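Long-range contact in envelope glycoprotein (Bourbon virus, PDB 5ZKX), which probably drives fusion of the viral and host membranes as a class III fusion protein related to baculovirus gp64, captured here in its postfusion trimer: residues L72-T84 with A179-L191. Numbering follows the deposited sequence.
Sequences LNPKPPTKDELKT and AETFWTDGEFSYL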
loop_
_atom_site.group_PDB
_atom_site.type_symbol
_atom_site.label_atom_id
_atom_site.label_comp_id
_atom_site.label_asym_id
_atom_site.label_seq_id
_atom_site.Cartn_x
_atom_site.Cartn_y
_atom_site.Cartn_z
ATOM N N LEU A 72 -39.018 9.182 -9.019
ATOM C CA LEU A 72 -38.290 8.547 -7.925
ATOM C C LEU A 72 -38.148 9.586 -6.821
ATOM O O LEU A 72 -37.445 10.586 -6.994
ATOM C CB LEU A 72 -36.919 8.056 -8.381
ATOM C CG LEU A 72 -36.683 6.581 -8.698
ATOM C CD1 LEU A 72 -35.258 6.411 -9.194
ATOM C CD2 LEU A 72 -36.939 5.703 -7.484
ATOM N N ASN A 73 -38.819 9.360 -5.695
ATOM C CA ASN A 73 -38.851 10.358 -4.637
ATOM C C ASN A 73 -38.143 9.847 -3.394
ATOM O O ASN A 73 -38.470 8.761 -2.897
ATOM C CB ASN A 73 -40.295 10.735 -4.293
ATOM C CG ASN A 73 -41.054 11.278 -5.485
ATOM O OD1 ASN A 73 -41.796 10.552 -6.142
ATOM N ND2 ASN A 73 -40.871 12.561 -5.770
ATOM N N PRO A 74 -37.179 10.599 -2.867
ATOM C CA PRO A 74 -36.513 10.185 -1.629
ATOM C C PRO A 74 -37.304 10.615 -0.405
ATOM O O PRO A 74 -37.796 11.742 -0.316
ATOM C CB PRO A 74 -35.170 10.917 -1.702
ATOM C CG PRO A 74 -35.503 12.184 -2.431
ATOM C CD PRO A 74 -36.597 11.835 -3.420
ATOM N N LYS A 75 -37.429 9.698 0.547
ATOM C CA LYS A 75 -38.080 9.970 1.826
ATOM C C LYS A 75 -37.131 9.523 2.928
ATOM O O LYS A 75 -37.329 8.469 3.551
ATOM C CB LYS A 75 -39.439 9.276 1.920
ATOM C CG LYS A 75 -40.569 10.049 1.250
ATOM C CD LYS A 75 -40.896 11.334 2.002
ATOM C CE LYS A 75 -41.606 12.335 1.101
ATOM N NZ LYS A 75 -41.858 13.636 1.788
ATOM N N PRO A 76 -36.082 10.297 3.190
ATOM C CA PRO A 76 -35.117 9.921 4.223
ATOM C C PRO A 76 -35.773 9.919 5.591
ATOM O O PRO A 76 -36.536 10.839 5.922
ATOM C CB PRO A 76 -34.041 11.012 4.116
ATOM C CG PRO A 76 -34.743 12.170 3.500
ATOM C CD PRO A 76 -35.752 11.590 2.565
ATOM N N PRO A 77 -35.515 8.897 6.403
ATOM C CA PRO A 77 -36.181 8.810 7.707
ATOM C C PRO A 77 -35.802 9.966 8.617
ATOM O O PRO A 77 -34.745 10.582 8.472
ATOM C CB PRO A 77 -35.685 7.472 8.270
ATOM C CG PRO A 77 -34.425 7.185 7.522
ATOM C CD PRO A 77 -34.631 7.749 6.151
ATOM N N THR A 78 -36.693 10.267 9.557
ATOM C CA THR A 78 -36.412 11.280 10.557
ATOM C C THR A 78 -35.415 10.736 11.577
ATOM O O THR A 78 -35.015 9.568 11.539
ATOM C CB THR A 78 -37.699 11.725 11.246
ATOM O OG1 THR A 78 -38.157 10.684 12.116
ATOM C CG2 THR A 78 -38.776 12.025 10.216
ATOM N N LYS A 79 -35.017 11.602 12.511
ATOM C CA LYS A 79 -34.059 11.201 13.537
ATOM C C LYS A 79 -34.602 10.052 14.374
ATOM O O LYS A 79 -33.941 9.018 14.530
ATOM C CB LYS A 79 -33.713 12.398 14.419
ATOM C CG LYS A 79 -32.411 12.258 15.189
ATOM C CD LYS A 79 -32.159 13.493 16.044
ATOM C CE LYS A 79 -30.831 13.407 16.779
ATOM N NZ LYS A 79 -30.507 14.685 17.479
ATOM N N ASP A 80 -35.814 10.210 14.913
ATOM C CA ASP A 80 -36.401 9.159 15.742
ATOM C C ASP A 80 -36.719 7.913 14.930
ATOM O O ASP A 80 -36.607 6.795 15.445
ATOM C CB ASP A 80 -37.659 9.678 16.433
ATOM C CG ASP A 80 -37.452 11.043 17.067
ATOM O OD1 ASP A 80 -36.336 11.309 17.566
ATOM O OD2 ASP A 80 -38.404 11.853 17.064
ATOM N N GLU A 81 -37.118 8.085 13.668
ATOM C CA GLU A 81 -37.327 6.938 12.790
ATOM C C GLU A 81 -36.040 6.146 12.619
ATOM O O GLU A 81 -36.020 4.921 12.783
ATOM C CB GLU A 81 -37.841 7.410 11.432
ATOM C CG GLU A 81 -39.332 7.250 11.230
ATOM C CD GLU A 81 -39.758 7.609 9.825
ATOM O OE1 GLU A 81 -39.552 8.772 9.414
ATOM O OE2 GLU A 81 -40.292 6.724 9.126
ATOM N N LEU A 82 -34.949 6.836 12.285
ATOM C CA LEU A 82 -33.671 6.160 12.100
ATOM C C LEU A 82 -33.198 5.492 13.386
ATOM O O LEU A 82 -32.560 4.435 13.336
ATOM C CB LEU A 82 -32.633 7.159 11.597
ATOM C CG LEU A 82 -31.278 6.600 11.183
ATOM C CD1 LEU A 82 -31.467 5.415 10.253
ATOM C CD2 LEU A 82 -30.452 7.690 10.528
ATOM N N LYS A 83 -33.513 6.082 14.540
ATOM C CA LYS A 83 -33.135 5.479 15.815
ATOM C C LYS A 83 -33.839 4.147 16.026
ATOM O O LYS A 83 -33.217 3.160 16.438
ATOM C CB LYS A 83 -33.453 6.435 16.963
ATOM C CG LYS A 83 -32.536 7.636 17.033
ATOM C CD LYS A 83 -33.063 8.682 17.995
ATOM C CE LYS A 83 -32.163 9.906 18.004
ATOM N NZ LYS A 83 -31.592 10.154 19.355
ATOM N N THR A 84 -35.150 4.100 15.768
ATOM C CA THR A 84 -35.877 2.847 15.925
ATOM C C THR A 84 -35.560 1.863 14.809
ATOM O O THR A 84 -35.712 0.653 15.007
ATOM C CB THR A 84 -37.385 3.103 16.001
ATOM O OG1 THR A 84 -38.038 1.948 16.543
ATOM C CG2 THR A 84 -37.967 3.396 14.634
ATOM N N ALA A 179 -25.123 17.379 20.743
ATOM C CA ALA A 179 -25.988 16.198 20.744
ATOM C C ALA A 179 -26.018 15.555 19.363
ATOM O O ALA A 179 -26.491 16.177 18.408
ATOM C CB ALA A 179 -27.398 16.567 21.195
ATOM N N GLU A 180 -25.507 14.326 19.269
ATOM C CA GLU A 180 -25.948 13.325 18.291
ATOM C C GLU A 180 -26.077 13.903 16.879
ATOM O O GLU A 180 -27.174 14.078 16.350
ATOM C CB GLU A 180 -27.270 12.698 18.741
ATOM C CG GLU A 180 -27.104 11.415 19.525
ATOM C CD GLU A 180 -28.370 10.588 19.558
ATOM O OE1 GLU A 180 -28.285 9.370 19.816
ATOM O OE2 GLU A 180 -29.453 11.160 19.324
ATOM N N THR A 181 -24.928 14.236 16.297
ATOM C CA THR A 181 -24.903 14.799 14.950
ATOM C C THR A 181 -25.723 13.953 13.977
ATOM O O THR A 181 -25.465 12.760 13.792
ATOM C CB THR A 181 -23.457 14.940 14.456
ATOM O OG1 THR A 181 -23.450 15.387 13.095
ATOM C CG2 THR A 181 -22.721 13.628 14.551
ATOM N N PHE A 182 -26.730 14.588 13.378
ATOM C CA PHE A 182 -27.650 13.963 12.438
ATOM C C PHE A 182 -27.734 14.825 11.187
ATOM O O PHE A 182 -27.645 16.053 11.261
ATOM C CB PHE A 182 -29.046 13.793 13.069
ATOM C CG PHE A 182 -30.140 13.500 12.077
ATOM C CD1 PHE A 182 -30.400 12.198 11.677
ATOM C CD2 PHE A 182 -30.925 14.521 11.562
ATOM C CE1 PHE A 182 -31.408 11.922 10.773
ATOM C CE2 PHE A 182 -31.933 14.251 10.655
ATOM C CZ PHE A 182 -32.175 12.949 10.262
ATOM N N TRP A 183 -27.898 14.180 10.033
ATOM C CA TRP A 183 -28.083 14.922 8.793
ATOM C C TRP A 183 -28.695 14.014 7.736
ATOM O O TRP A 183 -28.807 12.798 7.910
ATOM C CB TRP A 183 -26.768 15.546 8.304
ATOM C CG TRP A 183 -25.847 14.627 7.565
ATOM C CD1 TRP A 183 -25.801 14.423 6.218
ATOM C CD2 TRP A 183 -24.811 13.813 8.129
ATOM N NE1 TRP A 183 -24.809 13.525 5.907
ATOM C CE2 TRP A 183 -24.187 13.134 7.062
ATOM C CE3 TRP A 183 -24.355 13.589 9.432
ATOM C CZ2 TRP A 183 -23.133 12.245 7.259
ATOM C CZ3 TRP A 183 -23.309 12.706 9.625
ATOM C CH2 TRP A 183 -22.710 12.045 8.545
ATOM N N THR A 184 -29.087 14.636 6.627
ATOM C CA THR A 184 -29.838 13.990 5.561
ATOM C C THR A 184 -29.254 14.400 4.217
ATOM O O THR A 184 -28.965 15.578 3.995
ATOM C CB THR A 184 -31.324 14.379 5.639
ATOM O OG1 THR A 184 -31.977 13.595 6.645
ATOM C CG2 THR A 184 -32.013 14.169 4.309
ATOM N N ASP A 185 -29.075 13.426 3.324
ATOM C CA ASP A 185 -28.574 13.687 1.973
ATOM C C ASP A 185 -29.364 12.813 1.005
ATOM O O ASP A 185 -29.085 11.618 0.873
ATOM C CB ASP A 185 -27.076 13.415 1.868
ATOM C CG ASP A 185 -26.446 14.056 0.638
ATOM O OD1 ASP A 185 -27.177 14.370 -0.325
ATOM O OD2 ASP A 185 -25.211 14.243 0.631
ATOM N N GLY A 186 -30.339 13.413 0.332
ATOM C CA GLY A 186 -31.132 12.675 -0.638
ATOM C C GLY A 186 -31.912 11.559 0.023
ATOM O O GLY A 186 -32.755 11.791 0.896
ATOM N N GLU A 187 -31.631 10.321 -0.395
ATOM C CA GLU A 187 -32.310 9.153 0.157
ATOM C C GLU A 187 -31.849 8.824 1.568
ATOM O O GLU A 187 -32.598 8.193 2.320
ATOM C CB GLU A 187 -32.065 7.930 -0.730
ATOM C CG GLU A 187 -33.119 7.674 -1.784
ATOM C CD GLU A 187 -32.778 6.486 -2.671
ATOM O OE1 GLU A 187 -32.635 6.675 -3.897
ATOM O OE2 GLU A 187 -32.649 5.363 -2.143
ATOM N N PHE A 188 -30.640 9.227 1.936
ATOM C CA PHE A 188 -29.975 8.697 3.114
ATOM C C PHE A 188 -30.079 9.656 4.290
ATOM O O PHE A 188 -30.127 10.877 4.125
ATOM C CB PHE A 188 -28.502 8.409 2.815
ATOM C CG PHE A 188 -28.290 7.359 1.760
ATOM C CD1 PHE A 188 -28.016 6.049 2.114
ATOM C CD2 PHE A 188 -28.358 7.682 0.416
ATOM C CE1 PHE A 188 -27.819 5.084 1.147
ATOM C CE2 PHE A 188 -28.162 6.721 -0.553
ATOM C CZ PHE A 188 -27.893 5.423 -0.187
ATOM N N SER A 189 -30.117 9.078 5.486
ATOM C CA SER A 189 -30.028 9.814 6.735
ATOM C C SER A 189 -28.933 9.187 7.583
ATOM O O SER A 189 -28.818 7.959 7.659
ATOM C CB SER A 189 -31.363 9.810 7.495
ATOM O OG SER A 189 -32.298 10.691 6.894
ATOM N N TYR A 190 -28.125 10.035 8.213
ATOM C CA TYR A 190 -26.976 9.598 8.990
ATOM C C TYR A 190 -27.098 10.114 10.413
ATOM O O TYR A 190 -27.355 11.304 10.626
ATOM C CB TYR A 190 -25.673 10.087 8.369
ATOM C CG TYR A 190 -25.542 9.815 6.890
ATOM C CD1 TYR A 190 -24.857 8.703 6.430
ATOM C CD2 TYR A 190 -26.092 10.680 5.952
ATOM C CE1 TYR A 190 -24.728 8.455 5.083
ATOM C CE2 TYR A 190 -25.967 10.440 4.606
ATOM C CZ TYR A 190 -25.285 9.324 4.175
ATOM O OH TYR A 190 -25.155 9.079 2.828
ATOM N N LEU A 191 -26.908 9.222 11.381
ATOM C CA LEU A 191 -26.914 9.573 12.793
ATOM C C LEU A 191 -25.671 9.002 13.459
ATOM O O LEU A 191 -25.416 7.795 13.381
ATOM C CB LEU A 191 -28.171 9.049 13.488
ATOM C CG LEU A 191 -28.255 9.340 14.984
ATOM C CD1 LEU A 191 -28.517 10.818 15.228
ATOM C CD2 LEU A 191 -29.325 8.477 15.630
#
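The Phe182 ring lies against the first turn of helix 79-88: Lys79 covers one face, with CB 4.2 Å from the ring centroid and 6° off its normal, a CH-pi contact. Pro77 O and Leu82 CD2 sit at the ring edge, the carbonyl oxygen in the ring plane. Lys79 runs extended past the ring in the opposite direction to Phe182, its CG turned away from the backbone N (chi1 -160°), and its CE reaches Leu191 CD1 at 3.8 Å. Leu82 CD2 touches Phe182 CE1 and Leu191 CB and rests on Ser189 O, 3.3 Å away. Beside it, Ser189 OG donates to Pro77 O at 2.9 Å, in the carbonyl plane and on a lone pair; the same OG accepts from Thr184 OG1, so the buried hydroxyl is gripped twice. Pro76 crosses Thr184 at about a right angle, CG to CG2 a tight 3.5 Å, and its ring also rests on Gly186 O of the type II' hairpin turn. At the far end Lys83 NZ and Glu180 OE2 form a salt bridge of doubtful geometry, modelled at an implausibly short 2.4 Å; Ser193 holds Glu180 OE1. A Thr78-Glu81 capping box starts the helix, and Glu81 also pairs with Arg49. The contact lays the strand 67-74 to helix 79-88 connection over hairpin 182-192; strand 44-58 pairs with both strand 67-74 and strand 188-192, while helix 422-437 packs against Glu187, Phe188 and Tyr190.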